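Local structure of MarR-family transcriptional regulator (Bordetella bronchiseptica, 6PCO) at residues A[115-127]-A[137-149]. The protein is a MarR-family transcriptional regulator of biofilm formation that binds DNA, its binding being regulated by 6-hydroxynicotinic acid. Residues are numbered along the deposited sequence; the frame is centred on the assembly and turned at random.
Sequences VIERLKARKLLAV and VLVTLTPDGRALV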
ATOM      1  N   VAL A 115       5.951   4.152 -13.257  1.00 66.06           N
ATOM      2  CA  VAL A 115       5.098   5.319 -13.493  1.00 61.41           C
ATOM      3  C   VAL A 115       5.698   6.199 -14.596  1.00 55.01           C
ATOM      4  O   VAL A 115       5.014   6.575 -15.545  1.00 52.74           O
ATOM      5  CB  VAL A 115       4.892   6.146 -12.220  1.00 60.33           C
ATOM      6  CG1 VAL A 115       4.320   7.509 -12.571  1.00 59.07           C
ATOM      7  CG2 VAL A 115       4.018   5.411 -11.204  1.00 58.05           C
ATOM      8  N   ILE A 116       6.974   6.540 -14.471  1.00 51.86           N
ATOM      9  CA  ILE A 116       7.525   7.491 -15.390  1.00 59.86           C
ATOM     10  C   ILE A 116       7.414   6.929 -16.807  1.00 61.86           C
ATOM     11  O   ILE A 116       7.025   7.649 -17.720  1.00 62.53           O
ATOM     12  CB  ILE A 116       8.959   7.894 -15.010  1.00 61.35           C
ATOM     13  CG1 ILE A 116       8.943   8.735 -13.735  1.00 60.64           C
ATOM     14  CG2 ILE A 116       9.636   8.630 -16.154  1.00 60.83           C
ATOM     15  CD1 ILE A 116      10.302   9.099 -13.253  1.00 67.85           C
ATOM     16  N   GLU A 117       7.746   5.641 -16.956  1.00 71.96           N
ATOM     17  CA  GLU A 117       7.767   4.967 -18.249  1.00 70.49           C
ATOM     18  C   GLU A 117       6.352   5.024 -18.849  1.00 66.79           C
ATOM     19  O   GLU A 117       6.178   5.434 -20.003  1.00 72.97           O
ATOM     20  CB  GLU A 117       8.325   3.544 -18.101  1.00 81.54           C
ATOM     21  CG  GLU A 117       9.855   3.465 -18.126  1.00 89.03           C
ATOM     22  CD  GLU A 117      10.468   2.215 -17.498  1.00 96.70           C
ATOM     23  OE1 GLU A 117       9.822   1.137 -17.553  1.00121.91           O
ATOM     24  OE2 GLU A 117      11.577   2.316 -16.929  1.00 92.20           O
ATOM     25  N   ARG A 118       5.333   4.687 -18.046  1.00 64.94           N
ATOM     26  CA  ARG A 118       3.922   4.761 -18.488  1.00 62.69           C
ATOM     27  C   ARG A 118       3.552   6.208 -18.876  1.00 61.43           C
ATOM     28  O   ARG A 118       3.019   6.429 -19.955  1.00 64.82           O
ATOM     29  CB  ARG A 118       2.990   4.179 -17.418  1.00 59.62           C
ATOM     30  CG  ARG A 118       3.074   2.666 -17.267  1.00 59.63           C
ATOM     31  CD  ARG A 118       2.113   2.123 -16.224  1.00 60.58           C
ATOM     32  NE  ARG A 118       2.175   0.678 -16.022  1.00 56.70           N
ATOM     33  CZ  ARG A 118       1.302  -0.013 -15.293  1.00 56.31           C
ATOM     34  NH1 ARG A 118       0.348   0.613 -14.628  1.00 57.84           N
ATOM     35  NH2 ARG A 118       1.366  -1.332 -15.248  1.00 54.47           N
ATOM     36  N   LEU A 119       3.860   7.192 -18.021  1.00 61.23           N
ATOM     37  CA  LEU A 119       3.517   8.603 -18.309  1.00 63.61           C
ATOM     38  C   LEU A 119       4.313   9.119 -19.526  1.00 61.18           C
ATOM     39  O   LEU A 119       3.758   9.860 -20.339  1.00 66.08           O
ATOM     40  CB  LEU A 119       3.735   9.465 -17.054  1.00 59.49           C
ATOM     41  CG  LEU A 119       2.855   9.121 -15.843  1.00 62.24           C
ATOM     42  CD1 LEU A 119       3.246   9.949 -14.630  1.00 63.43           C
ATOM     43  CD2 LEU A 119       1.366   9.303 -16.117  1.00 61.60           C
ATOM     44  N   LYS A 120       5.581   8.715 -19.682  1.00 55.37           N
ATOM     45  CA  LYS A 120       6.354   9.037 -20.912  1.00 64.79           C
ATOM     46  C   LYS A 120       5.558   8.604 -22.162  1.00 63.54           C
ATOM     47  O   LYS A 120       5.456   9.340 -23.133  1.00 53.23           O
ATOM     48  CB  LYS A 120       7.756   8.415 -20.894  1.00 56.42           C
ATOM     49  N   ALA A 121       4.950   7.419 -22.115  1.00 67.98           N
ATOM     50  CA  ALA A 121       4.235   6.853 -23.274  1.00 70.46           C
ATOM     51  C   ALA A 121       3.032   7.735 -23.656  1.00 68.69           C
ATOM     52  O   ALA A 121       2.836   8.057 -24.808  1.00 72.34           O
ATOM     53  CB  ALA A 121       3.830   5.421 -22.988  1.00 66.51           C
ATOM     54  N   ARG A 122       2.243   8.160 -22.673  1.00 73.12           N
ATOM     55  CA  ARG A 122       1.077   8.985 -22.941  1.00 64.90           C
ATOM     56  C   ARG A 122       1.484  10.455 -23.146  1.00 61.63           C
ATOM     57  O   ARG A 122       0.614  11.314 -23.201  1.00 60.71           O
ATOM     58  CB  ARG A 122       0.069   8.843 -21.797  1.00 65.25           C
ATOM     59  CG  ARG A 122      -0.476   7.434 -21.599  1.00 66.34           C
ATOM     60  CD  ARG A 122      -1.495   7.318 -20.464  1.00 69.45           C
ATOM     61  NE  ARG A 122      -2.638   8.194 -20.695  1.00 66.61           N
ATOM     62  CZ  ARG A 122      -3.498   8.604 -19.775  1.00 64.72           C
ATOM     63  NH1 ARG A 122      -3.523   8.047 -18.573  1.00 82.85           N
ATOM     64  NH2 ARG A 122      -4.336   9.576 -20.069  1.00 60.00           N
ATOM     65  N   LYS A 123       2.790  10.748 -23.239  1.00 67.37           N
ATOM     66  CA  LYS A 123       3.303  12.114 -23.484  1.00 64.33           C
ATOM     67  C   LYS A 123       2.881  13.106 -22.385  1.00 64.24           C
ATOM     68  O   LYS A 123       2.838  14.305 -22.640  1.00 61.93           O
ATOM     69  CB  LYS A 123       2.788  12.636 -24.826  1.00 68.79           C
ATOM     70  CG  LYS A 123       3.319  11.906 -26.050  1.00 81.18           C
ATOM     71  CD  LYS A 123       4.600  12.496 -26.605  1.00 93.06           C
ATOM     72  CE  LYS A 123       4.794  12.187 -28.076  1.00104.94           C
ATOM     73  NZ  LYS A 123       4.930  10.730 -28.312  1.00112.41           N
ATOM     74  N   LEU A 124       2.611  12.617 -21.164  1.00 61.43           N
ATOM     75  CA  LEU A 124       2.176  13.449 -20.042  1.00 53.78           C
ATOM     76  C   LEU A 124       3.377  14.019 -19.267  1.00 58.41           C
ATOM     77  O   LEU A 124       3.224  14.976 -18.494  1.00 51.59           O
ATOM     78  CB  LEU A 124       1.297  12.615 -19.116  1.00 53.91           C
ATOM     79  CG  LEU A 124      -0.015  12.113 -19.720  1.00 58.53           C
ATOM     80  CD1 LEU A 124      -0.689  11.155 -18.745  1.00 57.13           C
ATOM     81  CD2 LEU A 124      -0.958  13.257 -20.089  1.00 53.26           C
ATOM     82  N   LEU A 125       4.566  13.431 -19.450  1.00 61.44           N
ATOM     83  CA  LEU A 125       5.804  14.030 -18.942  1.00 68.87           C
ATOM     84  C   LEU A 125       6.897  13.857 -19.996  1.00 65.00           C
ATOM     85  O   LEU A 125       6.851  12.919 -20.765  1.00 61.49           O
ATOM     86  CB  LEU A 125       6.205  13.412 -17.594  1.00 68.41           C
ATOM     87  CG  LEU A 125       6.417  11.899 -17.565  1.00 71.79           C
ATOM     88  CD1 LEU A 125       7.747  11.500 -18.184  1.00 79.40           C
ATOM     89  CD2 LEU A 125       6.345  11.379 -16.141  1.00 67.42           C
ATOM     90  N   ALA A 126       7.847  14.802 -20.000  1.00 67.87           N
ATOM     91  CA  ALA A 126       9.011  14.827 -20.881  1.00 67.06           C
ATOM     92  C   ALA A 126      10.272  14.430 -20.106  1.00 74.65           C
ATOM     93  O   ALA A 126      10.346  14.593 -18.885  1.00 84.77           O
ATOM     94  CB  ALA A 126       9.168  16.197 -21.482  1.00 61.63           C
ATOM     95  N   VAL A 127      11.261  13.917 -20.844  1.00 80.20           N
ATOM     96  CA  VAL A 127      12.560  13.554 -20.300  1.00 87.53           C
ATOM     97  C   VAL A 127      13.619  14.472 -20.916  1.00 82.69           C
ATOM     98  O   VAL A 127      13.639  14.666 -22.116  1.00 94.96           O
ATOM     99  CB  VAL A 127      12.875  12.072 -20.558  1.00 94.99           C
ATOM    100  CG1 VAL A 127      14.342  11.757 -20.315  1.00104.09           C
ATOM    101  CG2 VAL A 127      11.988  11.172 -19.710  1.00 97.42           C
ATOM    102  N   VAL A 137      19.422  12.547 -15.494  1.00101.81           N
ATOM    103  CA  VAL A 137      18.183  12.731 -16.278  1.00 94.68           C
ATOM    104  C   VAL A 137      17.118  13.444 -15.434  1.00 76.39           C
ATOM    105  O   VAL A 137      17.077  13.294 -14.226  1.00 90.83           O
ATOM    106  CB  VAL A 137      17.674  11.377 -16.809  1.00 97.62           C
ATOM    107  CG1 VAL A 137      17.042  10.525 -15.715  1.00 98.69           C
ATOM    108  CG2 VAL A 137      16.718  11.565 -17.971  1.00103.96           C
ATOM    109  N   LEU A 138      16.263  14.228 -16.092  1.00 70.84           N
ATOM    110  CA  LEU A 138      15.188  14.975 -15.420  1.00 74.80           C
ATOM    111  C   LEU A 138      13.834  14.700 -16.092  1.00 73.21           C
ATOM    112  O   LEU A 138      13.739  14.540 -17.321  1.00 72.01           O
ATOM    113  CB  LEU A 138      15.502  16.475 -15.444  1.00 73.89           C
ATOM    114  CG  LEU A 138      16.597  16.948 -14.487  1.00 74.19           C
ATOM    115  CD1 LEU A 138      16.754  18.461 -14.547  1.00 72.95           C
ATOM    116  CD2 LEU A 138      16.308  16.521 -13.061  1.00 78.06           C
ATOM    117  N   VAL A 139      12.789  14.640 -15.258  1.00 62.55           N
ATOM    118  CA  VAL A 139      11.415  14.538 -15.723  1.00 60.01           C
ATOM    119  C   VAL A 139      10.730  15.857 -15.390  1.00 60.56           C
ATOM    120  O   VAL A 139      11.040  16.502 -14.390  1.00 52.26           O
ATOM    121  CB  VAL A 139      10.651  13.341 -15.127  1.00 63.34           C
ATOM    122  CG1 VAL A 139      11.345  12.028 -15.428  1.00 71.16           C
ATOM    123  CG2 VAL A 139      10.436  13.467 -13.634  1.00 70.59           C
ATOM    124  N   THR A 140       9.817  16.247 -16.275  1.00 66.95           N
ATOM    125  CA  THR A 140       9.173  17.524 -16.235  1.00 62.70           C
ATOM    126  C   THR A 140       7.782  17.347 -16.839  1.00 59.46           C
ATOM    127  O   THR A 140       7.635  16.593 -17.788  1.00 63.32           O
ATOM    128  CB  THR A 140      10.044  18.542 -16.973  1.00 64.71           C
ATOM    129  OG1 THR A 140       9.442  19.823 -16.812  1.00 83.90           O
ATOM    130  CG2 THR A 140      10.182  18.233 -18.442  1.00 67.00           C
ATOM    131  N   LEU A 141       6.764  17.995 -16.264  1.00 60.15           N
ATOM    132  CA  LEU A 141       5.431  17.925 -16.859  1.00 58.50           C
ATOM    133  C   LEU A 141       5.484  18.509 -18.269  1.00 59.41           C
ATOM    134  O   LEU A 141       6.157  19.524 -18.504  1.00 58.24           O
ATOM    135  CB  LEU A 141       4.425  18.722 -16.034  1.00 57.25           C
ATOM    136  CG  LEU A 141       3.842  18.033 -14.809  1.00 57.78           C
ATOM    137  CD1 LEU A 141       2.782  18.931 -14.167  1.00 59.09           C
ATOM    138  CD2 LEU A 141       3.261  16.676 -15.156  1.00 56.44           C
ATOM    139  N   THR A 142       4.752  17.857 -19.180  1.00 63.22           N
ATOM    140  CA  THR A 142       4.325  18.451 -20.467  1.00 61.16           C
ATOM    141  C   THR A 142       3.079  19.284 -20.190  1.00 66.59           C
ATOM    142  O   THR A 142       2.492  19.174 -19.103  1.00 62.03           O
ATOM    143  CB  THR A 142       4.058  17.380 -21.531  1.00 59.84           C
ATOM    144  OG1 THR A 142       2.872  16.672 -21.163  1.00 58.63           O
ATOM    145  CG2 THR A 142       5.192  16.385 -21.676  1.00 59.14           C
ATOM    146  N   PRO A 143       2.668  20.190 -21.112  1.00 72.00           N
ATOM    147  CA  PRO A 143       1.441  20.977 -20.924  1.00 64.52           C
ATOM    148  C   PRO A 143       0.199  20.102 -20.754  1.00 58.65           C
ATOM    149  O   PRO A 143      -0.667  20.413 -19.928  1.00 56.41           O
ATOM    150  CB  PRO A 143       1.377  21.813 -22.199  1.00 60.82           C
ATOM    151  CG  PRO A 143       2.839  21.989 -22.556  1.00 59.34           C
ATOM    152  CD  PRO A 143       3.414  20.611 -22.308  1.00 64.72           C
ATOM    153  N   ASP A 144       0.183  18.985 -21.488  1.00 54.22           N
ATOM    154  CA  ASP A 144      -0.847  17.975 -21.361  1.00 57.48           C
ATOM    155  C   ASP A 144      -0.860  17.395 -19.938  1.00 63.82           C
ATOM    156  O   ASP A 144      -1.912  17.218 -19.348  1.00 71.26           O
ATOM    157  CB  ASP A 144      -0.645  16.875 -22.405  1.00 58.78           C
ATOM    158  CG  ASP A 144      -1.107  17.272 -23.792  1.00 58.40           C
ATOM    159  OD1 ASP A 144      -1.981  18.147 -23.889  1.00 54.35           O
ATOM    160  OD2 ASP A 144      -0.564  16.724 -24.759  1.00 70.53           O
ATOM    161  N   GLY A 145       0.321  17.065 -19.408  1.00 67.61           N
ATOM    162  CA  GLY A 145       0.449  16.608 -18.021  1.00 71.18           C
ATOM    163  C   GLY A 145      -0.140  17.601 -17.019  1.00 66.88           C
ATOM    164  O   GLY A 145      -0.842  17.201 -16.089  1.00 63.71           O
ATOM    165  N   ARG A 146       0.138  18.897 -17.212  1.00 56.96           N
ATOM    166  CA  ARG A 146      -0.345  19.937 -16.315  1.00 58.56           C
ATOM    167  C   ARG A 146      -1.869  20.043 -16.429  1.00 54.48           C
ATOM    168  O   ARG A 146      -2.565  20.158 -15.433  1.00 51.80           O
ATOM    169  CB  ARG A 146       0.367  21.247 -16.644  1.00 63.87           C
ATOM    170  CG  ARG A 146       0.162  22.377 -15.651  1.00 62.89           C
ATOM    171  CD  ARG A 146       1.093  23.541 -15.993  1.00 67.70           C
ATOM    172  NE  ARG A 146       2.504  23.252 -15.705  1.00 76.63           N
ATOM    173  CZ  ARG A 146       3.432  22.894 -16.603  1.00 82.44           C
ATOM    174  NH1 ARG A 146       3.185  22.992 -17.904  1.00 72.88           N
ATOM    175  NH2 ARG A 146       4.605  22.436 -16.182  1.00 78.25           N
ATOM    176  N   ALA A 147      -2.402  19.945 -17.647  1.00 57.63           N
ATOM    177  CA  ALA A 147      -3.861  20.055 -17.823  1.00 58.70           C
ATOM    178  C   ALA A 147      -4.566  18.923 -17.053  1.00 57.11           C
ATOM    179  O   ALA A 147      -5.471  19.167 -16.255  1.00 54.62           O
ATOM    180  CB  ALA A 147      -4.200  20.053 -19.286  1.00 53.58           C
ATOM    181  N   LEU A 148      -4.082  17.694 -17.248  1.00 49.34           N
ATOM    182  CA  LEU A 148      -4.669  16.507 -16.668  1.00 56.35           C
ATOM    183  C   LEU A 148      -4.646  16.580 -15.130  1.00 60.71           C
ATOM    184  O   LEU A 148      -5.644  16.274 -14.493  1.00 66.74           O
ATOM    185  CB  LEU A 148      -3.921  15.287 -17.215  1.00 56.09           C
ATOM    186  CG  LEU A 148      -4.340  13.931 -16.641  1.00 63.35           C
ATOM    187  CD1 LEU A 148      -5.789  13.589 -16.960  1.00 61.63           C
ATOM    188  CD2 LEU A 148      -3.412  12.836 -17.137  1.00 65.22           C
ATOM    189  N   VAL A 149      -3.521  16.990 -14.535  1.00 61.50           N
ATOM    190  CA  VAL A 149      -3.436  17.225 -13.085  1.00 61.26           C
ATOM    191  C   VAL A 149      -4.572  18.161 -12.642  1.00 64.09           C
ATOM    192  O   VAL A 149      -5.249  17.873 -11.680  1.00 70.26           O
ATOM    193  CB  VAL A 149      -2.072  17.827 -12.698  1.00 61.17           C
ATOM    194  CG1 VAL A 149      -2.063  18.409 -11.289  1.00 62.16           C
ATOM    195  CG2 VAL A 149      -0.958  16.820 -12.855  1.00 62.14           C
TER
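T142 OG1 donates to K123 O over 2.8 Å, meeting a lone pair in the carbonyl plane, and accepts from G145 N at 3.1 Å. One hydroxyl thus N-caps helix 143-164 and ties it to the turn after helix 109-121. Its position between the backbone N and carbonyl carbon (chi1 70°) lets it serve both partners and turns CG2 toward the backbone of L125 and A126. L124 O takes a weak bond from T142 N and a CA-H...O contact from G145 CA. K123, with positive phi, is the C-prime residue of the Schellman motif closing helix 109-121. Farther along, A126 and T140 form an antiparallel hydrogen-bonded pair: A126 N reaches T140 O at 2.9 Å, nearly in line with the carbonyl bond, and T140 N returns to A126 O at 3.1 Å, tilted 17° from the carbonyl plane. This is the base of the wing hairpin, strands 125-129 and 137-141, in the winged helix-turn-helix fold of MarR proteins; helix 109-121 preceding it is probably the DNA-recognition helix. On one face of the hairpin V127 and V139 make a non-hydrogen-bonded pair. V139 CG1, anti to its carbonyl carbon (chi1 -58°), meets I116 CD1 tip to tip at 3.8 Å, packing the wing against helix 109-121, while V139 also touches L90 of helix 81-93. On the other face A126 CB lies 3.8 Å from T140 CG2. Beyond the cap, the side chains of L124 and L148 pass obliquely, L124 CD1 lying 3.6 Å from L148 CD2; L124 CD1 also covers one face of the R122 guanidinium, whose NH2 forms a salt bridge with D76.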